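Local coordinates for protein cytochrome P450 (CYP102L1) (PDB 6N6Q) that binds haem in a cytochrome P450 fold and, as a phage-encoded member of that family, probably catalyses oxygen-dependent monooxygenation of a substrate, at residues A[147-152]-A[444-449]; A[234-239]-A[250-255]; A[60-65]-A[69-74]. All coordinates share one frame; numbering follows the deposited sequence.

Contact 1 of 3, residues A[147-152]-A[444-449]; sequences NSWIDI and PRPGYE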
loop_
_atom_site.group_PDB
_atom_site.type_symbol
_atom_site.label_atom_id
_atom_site.label_comp_id
_atom_site.label_asym_id
_atom_site.label_seq_id
_atom_site.Cartn_x
_atom_site.Cartn_y
_atom_site.Cartn_z
ATOM N N ASN A 147 26.371 8.103 -12.972
ATOM C CA ASN A 147 26.022 6.967 -13.828
ATOM C C ASN A 147 25.839 5.693 -13.001
ATOM O O ASN A 147 26.431 4.648 -13.281
ATOM C CB ASN A 147 27.079 6.770 -14.920
ATOM C CG ASN A 147 26.527 6.080 -16.152
ATOM O OD1 ASN A 147 26.218 4.888 -16.129
ATOM N ND2 ASN A 147 26.413 6.828 -17.243
ATOM N N SER A 148 25.008 5.787 -11.969
ATOM C CA SER A 148 24.851 4.727 -10.986
ATOM C C SER A 148 23.527 3.998 -11.184
ATOM O O SER A 148 22.518 4.601 -11.561
ATOM C CB SER A 148 24.922 5.288 -9.563
ATOM O OG SER A 148 24.769 4.260 -8.600
ATOM N N TRP A 149 23.544 2.693 -10.922
ATOM C CA TRP A 149 22.326 1.898 -10.944
ATOM C C TRP A 149 21.625 1.999 -9.596
ATOM O O TRP A 149 22.239 1.780 -8.548
ATOM C CB TRP A 149 22.636 0.440 -11.278
ATOM C CG TRP A 149 22.926 0.224 -12.727
ATOM C CD1 TRP A 149 24.153 0.113 -13.311
ATOM C CD2 TRP A 149 21.966 0.102 -13.784
ATOM N NE1 TRP A 149 24.017 -0.077 -14.665
ATOM C CE2 TRP A 149 22.685 -0.087 -14.980
ATOM C CE3 TRP A 149 20.568 0.132 -13.833
ATOM C CZ2 TRP A 149 22.053 -0.245 -16.212
ATOM C CZ3 TRP A 149 19.945 -0.025 -15.056
ATOM C CH2 TRP A 149 20.686 -0.210 -16.229
ATOM N N ILE A 150 20.339 2.333 -9.630
ATOM C CA ILE A 150 19.560 2.632 -8.437
ATOM C C ILE A 150 18.629 1.465 -8.152
ATOM O O ILE A 150 17.864 1.045 -9.027
ATOM C CB ILE A 150 18.765 3.938 -8.607
ATOM C CG1 ILE A 150 19.716 5.135 -8.670
ATOM C CG2 ILE A 150 17.746 4.099 -7.493
ATOM C CD1 ILE A 150 19.015 6.462 -8.852
ATOM N N ASP A 151 18.696 0.938 -6.931
ATOM C CA ASP A 151 17.710 -0.036 -6.477
ATOM C C ASP A 151 16.395 0.691 -6.227
ATOM O O ASP A 151 16.258 1.425 -5.243
ATOM C CB ASP A 151 18.205 -0.749 -5.224
ATOM C CG ASP A 151 17.302 -1.898 -4.814
ATOM O OD1 ASP A 151 16.807 -1.896 -3.667
ATOM O OD2 ASP A 151 17.071 -2.797 -5.652
ATOM N N ILE A 152 15.432 0.498 -7.123
ATOM C CA ILE A 152 14.221 1.316 -7.173
ATOM C C ILE A 152 13.283 1.039 -5.998
ATOM O O ILE A 152 12.825 2.001 -5.364
ATOM C CB ILE A 152 13.499 1.137 -8.520
ATOM C CG1 ILE A 152 14.415 1.565 -9.667
ATOM C CG2 ILE A 152 12.209 1.943 -8.554
ATOM C CD1 ILE A 152 14.839 3.016 -9.595
ATOM N N PRO A 444 16.345 1.097 -18.394
ATOM C CA PRO A 444 16.221 -0.211 -17.749
ATOM C C PRO A 444 17.500 -1.022 -17.902
ATOM O O PRO A 444 18.396 -0.692 -18.680
ATOM C CB PRO A 444 15.058 -0.863 -18.501
ATOM C CG PRO A 444 15.142 -0.269 -19.866
ATOM C CD PRO A 444 15.610 1.155 -19.669
ATOM N N ARG A 445 17.570 -2.105 -17.131
ATOM C CA ARG A 445 18.717 -3.003 -17.181
ATOM C C ARG A 445 18.524 -4.017 -18.301
ATOM O O ARG A 445 17.519 -4.742 -18.297
ATOM C CB ARG A 445 18.898 -3.720 -15.855
ATOM C CG ARG A 445 20.053 -4.704 -15.845
ATOM C CD ARG A 445 20.415 -5.110 -14.431
ATOM N NE ARG A 445 21.065 -4.024 -13.703
ATOM C CZ ARG A 445 22.381 -3.840 -13.662
ATOM N NH1 ARG A 445 23.189 -4.668 -14.311
ATOM N NH2 ARG A 445 22.893 -2.829 -12.972
ATOM N N PRO A 446 19.438 -4.103 -19.265
ATOM C CA PRO A 446 19.258 -5.052 -20.371
ATOM C C PRO A 446 19.267 -6.491 -19.875
ATOM O O PRO A 446 20.043 -6.862 -18.991
ATOM C CB PRO A 446 20.453 -4.764 -21.287
ATOM C CG PRO A 446 20.898 -3.379 -20.914
ATOM C CD PRO A 446 20.630 -3.256 -19.447
ATOM N N GLY A 447 18.383 -7.304 -20.456
ATOM C CA GLY A 447 18.241 -8.690 -20.071
ATOM C C GLY A 447 17.354 -8.938 -18.872
ATOM O O GLY A 447 16.888 -10.070 -18.690
ATOM N N TYR A 448 17.102 -7.925 -18.048
ATOM C CA TYR A 448 16.241 -8.099 -16.889
ATOM C C TYR A 448 14.804 -8.365 -17.320
ATOM O O TYR A 448 14.322 -7.817 -18.315
ATOM C CB TYR A 448 16.295 -6.859 -15.992
ATOM C CG TYR A 448 15.240 -6.846 -14.905
ATOM C CD1 TYR A 448 15.448 -7.507 -13.701
ATOM C CD2 TYR A 448 14.035 -6.176 -15.085
ATOM C CE1 TYR A 448 14.487 -7.501 -12.709
ATOM C CE2 TYR A 448 13.069 -6.166 -14.099
ATOM C CZ TYR A 448 13.299 -6.829 -12.913
ATOM O OH TYR A 448 12.341 -6.820 -11.926
ATOM N N GLU A 449 14.117 -9.212 -16.556
ATOM C CA GLU A 449 12.703 -9.480 -16.758
ATOM C C GLU A 449 11.984 -9.415 -15.417
ATOM O O GLU A 449 12.572 -9.680 -14.365
ATOM C CB GLU A 449 12.482 -10.835 -17.438
ATOM C CG GLU A 449 12.696 -10.780 -18.944
ATOM C CD GLU A 449 13.327 -12.039 -19.499
ATOM O OE1 GLU A 449 13.313 -13.074 -18.801
ATOM O OE2 GLU A 449 13.844 -11.989 -20.636
#
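Arg445 lays its guanidinium group over one face of the Trp149 indole in a cation-pi contact: CZ lies 4.0 Å from the centroid of the five-membered ring and only 11° off the ring normal. The planes are 47° apart, so one corner dips toward the ring, bringing Arg445 NH2 to 3.1 Å from Trp149 CG, while CZ and NE stand further off. A bend at chi3 (-71°), after an extended start to the side chain, turns the guanidinium back over the indole. The pair suits the task: the wide indole offers a pi face, and the long arginine can reach over it. NH2 and Trp149 NE1 are both donors and make no hydrogen bond.

Trp149 lies beside strand 150-151, an edge of the three-stranded antiparallel sheet 150-151, 464-469 and 440-444; Arg445 follows the opposite edge strand. The pair thus spans the central strand, and Trp149 also touches Gln464 and Arg466 there.

Pro444 O sits near the ring plane, 3.4 Å from Trp149 CH2, and Pro446 CD reaches that same carbon obliquely at 4.4 Å. Gly447, with positive phi, suits the type II turn from Arg445 to Tyr448, closed by Tyr448 N to Arg445 O at 3.2 Å.

Contact 2 of 3, residues A[234-239]-A[250-255]; sequences VRRINP and IMLTAA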
loop_
_atom_site.group_PDB
_atom_site.type_symbol
_atom_site.label_atom_id
_atom_site.label_comp_id
_atom_site.label_asym_id
_atom_site.label_seq_id
_atom_site.Cartn_x
_atom_site.Cartn_y
_atom_site.Cartn_z
ATOM N N VAL A 234 6.121 15.263 22.597
ATOM C CA VAL A 234 6.680 16.516 22.093
ATOM C C VAL A 234 5.588 17.373 21.461
ATOM O O VAL A 234 5.538 18.591 21.668
ATOM C CB VAL A 234 7.826 16.231 21.104
ATOM C CG1 VAL A 234 8.240 17.502 20.381
ATOM C CG2 VAL A 234 9.016 15.629 21.832
ATOM N N ARG A 235 4.692 16.750 20.691
ATOM C CA ARG A 235 3.613 17.504 20.060
ATOM C C ARG A 235 2.629 18.036 21.094
ATOM O O ARG A 235 2.090 19.138 20.935
ATOM C CB ARG A 235 2.890 16.630 19.038
ATOM C CG ARG A 235 1.715 17.318 18.366
ATOM C CD ARG A 235 2.185 18.480 17.509
ATOM N NE ARG A 235 3.041 18.021 16.420
ATOM C CZ ARG A 235 2.590 17.652 15.227
ATOM N NH1 ARG A 235 1.290 17.693 14.967
ATOM N NH2 ARG A 235 3.436 17.243 14.294
ATOM N N ARG A 236 2.378 17.266 22.157
ATOM C CA ARG A 236 1.478 17.726 23.209
ATOM C C ARG A 236 1.961 19.030 23.829
ATOM O O ARG A 236 1.146 19.868 24.227
ATOM C CB ARG A 236 1.334 16.647 24.282
ATOM C CG ARG A 236 0.456 15.476 23.871
ATOM C CD ARG A 236 0.516 14.357 24.897
ATOM N NE ARG A 236 0.590 14.880 26.257
ATOM C CZ ARG A 236 -0.467 15.226 26.984
ATOM N NH1 ARG A 236 -1.688 15.102 26.480
ATOM N NH2 ARG A 236 -0.301 15.697 28.213
ATOM N N ILE A 237 3.281 19.221 23.913
ATOM C CA ILE A 237 3.830 20.470 24.423
ATOM C C ILE A 237 3.695 21.596 23.404
ATOM O O ILE A 237 3.699 22.773 23.779
ATOM C CB ILE A 237 5.301 20.257 24.833
ATOM C CG1 ILE A 237 5.422 19.036 25.745
ATOM C CG2 ILE A 237 5.855 21.479 25.540
ATOM C CD1 ILE A 237 4.590 19.136 27.003
ATOM N N ASN A 238 3.552 21.262 22.122
ATOM C CA ASN A 238 3.497 22.263 21.063
ATOM C C ASN A 238 2.058 22.717 20.850
ATOM O O ASN A 238 1.215 21.898 20.460
ATOM C CB ASN A 238 4.064 21.694 19.771
ATOM C CG ASN A 238 4.238 22.744 18.687
ATOM O OD1 ASN A 238 3.483 23.711 18.608
ATOM N ND2 ASN A 238 5.242 22.549 17.839
ATOM N N PRO A 239 1.736 23.993 21.080
ATOM C CA PRO A 239 0.374 24.476 20.800
ATOM C C PRO A 239 0.074 24.693 19.322
ATOM O O PRO A 239 -1.095 24.926 18.981
ATOM C CB PRO A 239 0.313 25.802 21.571
ATOM C CG PRO A 239 1.730 26.262 21.626
ATOM C CD PRO A 239 2.564 25.016 21.742
ATOM N N ILE A 250 -5.004 15.893 15.009
ATOM C CA ILE A 250 -6.399 15.475 15.114
ATOM C C ILE A 250 -6.544 14.319 16.097
ATOM O O ILE A 250 -7.536 14.236 16.831
ATOM C CB ILE A 250 -6.956 15.122 13.723
ATOM C CG1 ILE A 250 -6.943 16.359 12.823
ATOM C CG2 ILE A 250 -8.370 14.571 13.831
ATOM C CD1 ILE A 250 -7.540 16.126 11.448
ATOM N N MET A 251 -5.559 13.416 16.139
ATOM C CA MET A 251 -5.623 12.316 17.097
ATOM C C MET A 251 -5.495 12.812 18.532
ATOM O O MET A 251 -6.012 12.172 19.456
ATOM C CB MET A 251 -4.541 11.278 16.790
ATOM C CG MET A 251 -4.877 10.379 15.606
ATOM S SD MET A 251 -3.702 9.031 15.358
ATOM C CE MET A 251 -2.194 9.944 15.047
ATOM N N LEU A 252 -4.821 13.942 18.738
ATOM C CA LEU A 252 -4.692 14.538 20.059
ATOM C C LEU A 252 -5.785 15.555 20.363
ATOM O O LEU A 252 -5.848 16.050 21.493
ATOM C CB LEU A 252 -3.324 15.212 20.205
ATOM C CG LEU A 252 -2.092 14.307 20.224
ATOM C CD1 LEU A 252 -0.826 15.125 20.035
ATOM C CD2 LEU A 252 -2.029 13.520 21.525
ATOM N N THR A 253 -6.643 15.871 19.395
ATOM C CA THR A 253 -7.651 16.911 19.553
ATOM C C THR A 253 -9.074 16.387 19.423
ATOM O O THR A 253 -9.903 16.638 20.304
ATOM C CB THR A 253 -7.417 18.029 18.521
ATOM O OG1 THR A 253 -6.145 18.646 18.757
ATOM C CG2 THR A 253 -8.515 19.080 18.604
ATOM N N ALA A 254 -9.379 15.662 18.349
ATOM C CA ALA A 254 -10.756 15.295 18.045
ATOM C C ALA A 254 -11.198 14.087 18.863
ATOM O O ALA A 254 -10.513 13.060 18.897
ATOM C CB ALA A 254 -10.908 15.003 16.553
ATOM N N ALA A 255 -12.349 14.215 19.515
ATOM C CA ALA A 255 -12.981 13.114 20.224
ATOM C C ALA A 255 -14.033 12.464 19.335
ATOM O O ALA A 255 -14.596 13.101 18.441
ATOM C CB ALA A 255 -13.623 13.593 21.528
#
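Leu252 puts its two methyl branches against the aliphatic parts of two successive arginines near the end of helix 212-237. Leu252 CD1 meets Arg235 CG at 3.7 Å, and Leu252 CD2 meets Arg236 CG at 3.9 Å. The forked leucine end suits this place because each methyl finds its own methylene neighbour, although CD1 also approaches Arg236 CG at 4.1 Å.

The arginines reach the leucine differently. Arg235 CB already points toward helix 247-253, and with CG opposite the backbone N (chi1 178°) its first methylenes run past Leu252 at an oblique angle. Bends at chi2 and chi3 then curl the chain, and NH1 forms salt bridges with Asp246 and Asp249. Arg236 has CG anti to its carbonyl carbon, beside the backbone N (chi1 -75°), and its side chain crosses that of Leu252 at about a right angle; this residue is exposed, whereas Arg235 is buried.

The nearest CA atoms are those of Arg236 and Leu252, 7.6 Å apart, a spacing bridged by side chains alone. The segments belong to two consecutive helices joined by a connecting loop, in the largely helical part of the P450 fold. Leu252 also touches Ile268 of helix 265-296, so it contacts a third helix as well.

With no hydrogen bond across the segments, the contact is one of methyls and methylenes; the arginines serve here as hydrocarbon, while the charge of Arg235 is paired with Asp246, just before helix 247-253, and Asp249 within it, a polar tie alongside the apolar one.

Contact 3 of 3, residues A[60-65]-A[69-74]; sequences VVVDGP and EEINNP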
loop_
_atom_site.group_PDB
_atom_site.type_symbol
_atom_site.label_atom_id
_atom_site.label_comp_id
_atom_site.label_asym_id
_atom_site.label_seq_id
_atom_site.Cartn_x
_atom_site.Cartn_y
_atom_site.Cartn_z
ATOM N N VAL A 60 -10.581 -20.455 1.239
ATOM C CA VAL A 60 -11.494 -20.392 0.104
ATOM C C VAL A 60 -11.117 -19.162 -0.715
ATOM O O VAL A 60 -11.306 -18.026 -0.271
ATOM C CB VAL A 60 -12.955 -20.332 0.558
ATOM C CG1 VAL A 60 -13.877 -20.215 -0.646
ATOM C CG2 VAL A 60 -13.303 -21.558 1.392
ATOM N N VAL A 61 -10.567 -19.384 -1.903
ATOM C CA VAL A 61 -10.114 -18.310 -2.778
ATOM C C VAL A 61 -11.221 -17.992 -3.772
ATOM O O VAL A 61 -11.763 -18.894 -4.420
ATOM C CB VAL A 61 -8.816 -18.697 -3.508
ATOM C CG1 VAL A 61 -8.357 -17.564 -4.412
ATOM C CG2 VAL A 61 -7.735 -19.066 -2.505
ATOM N N VAL A 62 -11.559 -16.712 -3.890
ATOM C CA VAL A 62 -12.557 -16.236 -4.841
ATOM C C VAL A 62 -11.850 -15.326 -5.835
ATOM O O VAL A 62 -11.246 -14.321 -5.441
ATOM C CB VAL A 62 -13.709 -15.496 -4.143
ATOM C CG1 VAL A 62 -14.844 -15.246 -5.120
ATOM C CG2 VAL A 62 -14.199 -16.286 -2.940
ATOM N N ASP A 63 -11.917 -15.681 -7.121
ATOM C CA ASP A 63 -11.292 -14.883 -8.169
ATOM C C ASP A 63 -12.205 -14.670 -9.372
ATOM O O ASP A 63 -11.723 -14.246 -10.429
ATOM C CB ASP A 63 -9.971 -15.520 -8.624
ATOM C CG ASP A 63 -10.152 -16.925 -9.171
ATOM O OD1 ASP A 63 -11.247 -17.496 -9.001
ATOM O OD2 ASP A 63 -9.197 -17.459 -9.775
ATOM N N GLY A 64 -13.500 -14.947 -9.243
ATOM C CA GLY A 64 -14.437 -14.754 -10.323
ATOM C C GLY A 64 -15.196 -13.449 -10.201
ATOM O O GLY A 64 -15.559 -13.019 -9.102
ATOM N N PRO A 65 -15.456 -12.796 -11.338
ATOM C CA PRO A 65 -16.074 -11.456 -11.284
ATOM C C PRO A 65 -17.438 -11.428 -10.613
ATOM O O PRO A 65 -17.669 -10.592 -9.730
ATOM C CB PRO A 65 -16.150 -11.056 -12.764
ATOM C CG PRO A 65 -15.085 -11.864 -13.432
ATOM C CD PRO A 65 -15.074 -13.175 -12.709
ATOM N N GLU A 69 -18.058 -9.775 -6.558
ATOM C CA GLU A 69 -18.954 -8.660 -6.268
ATOM C C GLU A 69 -20.066 -9.050 -5.302
ATOM O O GLU A 69 -20.595 -8.178 -4.605
ATOM C CB GLU A 69 -19.541 -8.093 -7.564
ATOM C CG GLU A 69 -20.197 -9.106 -8.476
ATOM C CD GLU A 69 -20.498 -8.533 -9.851
ATOM O OE1 GLU A 69 -20.183 -7.345 -10.080
ATOM O OE2 GLU A 69 -21.045 -9.267 -10.703
ATOM N N GLU A 70 -20.425 -10.334 -5.239
ATOM C CA GLU A 70 -21.307 -10.794 -4.171
ATOM C C GLU A 70 -20.591 -10.772 -2.826
ATOM O O GLU A 70 -21.189 -10.425 -1.802
ATOM C CB GLU A 70 -21.823 -12.200 -4.478
ATOM C CG GLU A 70 -22.903 -12.256 -5.544
ATOM C CD GLU A 70 -23.294 -13.679 -5.898
ATOM O OE1 GLU A 70 -22.482 -14.380 -6.539
ATOM O OE2 GLU A 70 -24.408 -14.101 -5.526
ATOM N N ILE A 71 -19.307 -11.141 -2.815
ATOM C CA ILE A 71 -18.518 -11.096 -1.588
ATOM C C ILE A 71 -18.338 -9.659 -1.114
ATOM O O ILE A 71 -18.293 -9.394 0.093
ATOM C CB ILE A 71 -17.163 -11.800 -1.807
ATOM C CG1 ILE A 71 -17.376 -13.267 -2.181
ATOM C CG2 ILE A 71 -16.293 -11.707 -0.569
ATOM C CD1 ILE A 71 -17.933 -14.107 -1.053
ATOM N N ASN A 72 -18.250 -8.708 -2.045
ATOM C CA ASN A 72 -18.093 -7.301 -1.702
ATOM C C ASN A 72 -19.410 -6.623 -1.331
ATOM O O ASN A 72 -19.461 -5.388 -1.290
ATOM C CB ASN A 72 -17.430 -6.546 -2.857
ATOM C CG ASN A 72 -16.002 -6.994 -3.103
ATOM O OD1 ASN A 72 -15.369 -7.597 -2.236
ATOM N ND2 ASN A 72 -15.484 -6.696 -4.289
ATOM N N ASN A 73 -20.467 -7.382 -1.067
ATOM C CA ASN A 73 -21.741 -6.786 -0.684
ATOM C C ASN A 73 -21.695 -6.361 0.779
ATOM O O ASN A 73 -21.456 -7.205 1.651
ATOM C CB ASN A 73 -22.884 -7.763 -0.910
ATOM C CG ASN A 73 -24.219 -7.201 -0.476
ATOM O OD1 ASN A 73 -24.651 -7.403 0.657
ATOM N ND2 ASN A 73 -24.879 -6.481 -1.376
ATOM N N PRO A 74 -21.927 -5.084 1.093
ATOM C CA PRO A 74 -21.763 -4.630 2.484
ATOM C C PRO A 74 -22.842 -5.128 3.431
ATOM O O PRO A 74 -22.600 -5.163 4.645
ATOM C CB PRO A 74 -21.798 -3.102 2.356
ATOM C CG PRO A 74 -22.611 -2.856 1.129
ATOM C CD PRO A 74 -22.302 -3.985 0.188
#
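The backbone turns from strand 58-62 through Asp63 and Gly64 into helix 65-71, whose i to i+4 hydrogen bond from Glu69 N to Pro65 O measures 3.3 Å and is nearly straight at 167°. This is a strand-to-helix connection, with the strand belonging to the five-stranded mixed sheet of the P450 fold and the helix packed back on it. Gly64 holds the N-cap position, and Pro65 follows as the first helical residue. Proline suits that place: its ring fixes phi near the helical value (-60°), and the amide hydrogen it lacks is not needed in the first turn of a helix.

Among the side chains, Val62 and Ile71 join the two elements. Both point toward the opposite segment and are buried, meeting through Val62 CG1 and Ile71 CG1 at 4.4 Å, a loose van der Waals contact. The beta-branched valine suits the strand, while Ile71 gives the helix a bulky apolar side chain to set against the sheet. Val62 also touches Ile49 of the neighbouring strand, while Ile71 rests on Val371 and Val373 of strand 370-374, so the end of the helix packs against valines of the sheet. The side chain of Ile71 lies about 10 Å from the bound haem.

Glu69, at the exposed edge, sets its CG between its own N and carbonyl carbon (chi1 53°), which folds the chain back over the first turn and brings Glu69 CG to 3.2 Å from Pro65 O, a close carbon-to-oxygen approach, not a hydrogen bond, at the oxygen that also receives its backbone N-H.

In the fold
The three contacts lie far apart, with nearest atoms at least about 23 Å from one another, and none shares a helix or strand with another. Contact 3 is mostly buried and local, joining a strand of the mixed sheet to the helix that follows it by apolar packing and a backbone bond. Contact 2, partly buried, is also local but joins two helices, using arginine methylenes against a leucine. Contact 1 lies at the surface and is the long-range one, bringing together segments 292 residues apart across the smaller antiparallel sheet through a cation-pi pair. Contact 2 falls within its chain loop, whereas contact 3 precedes both.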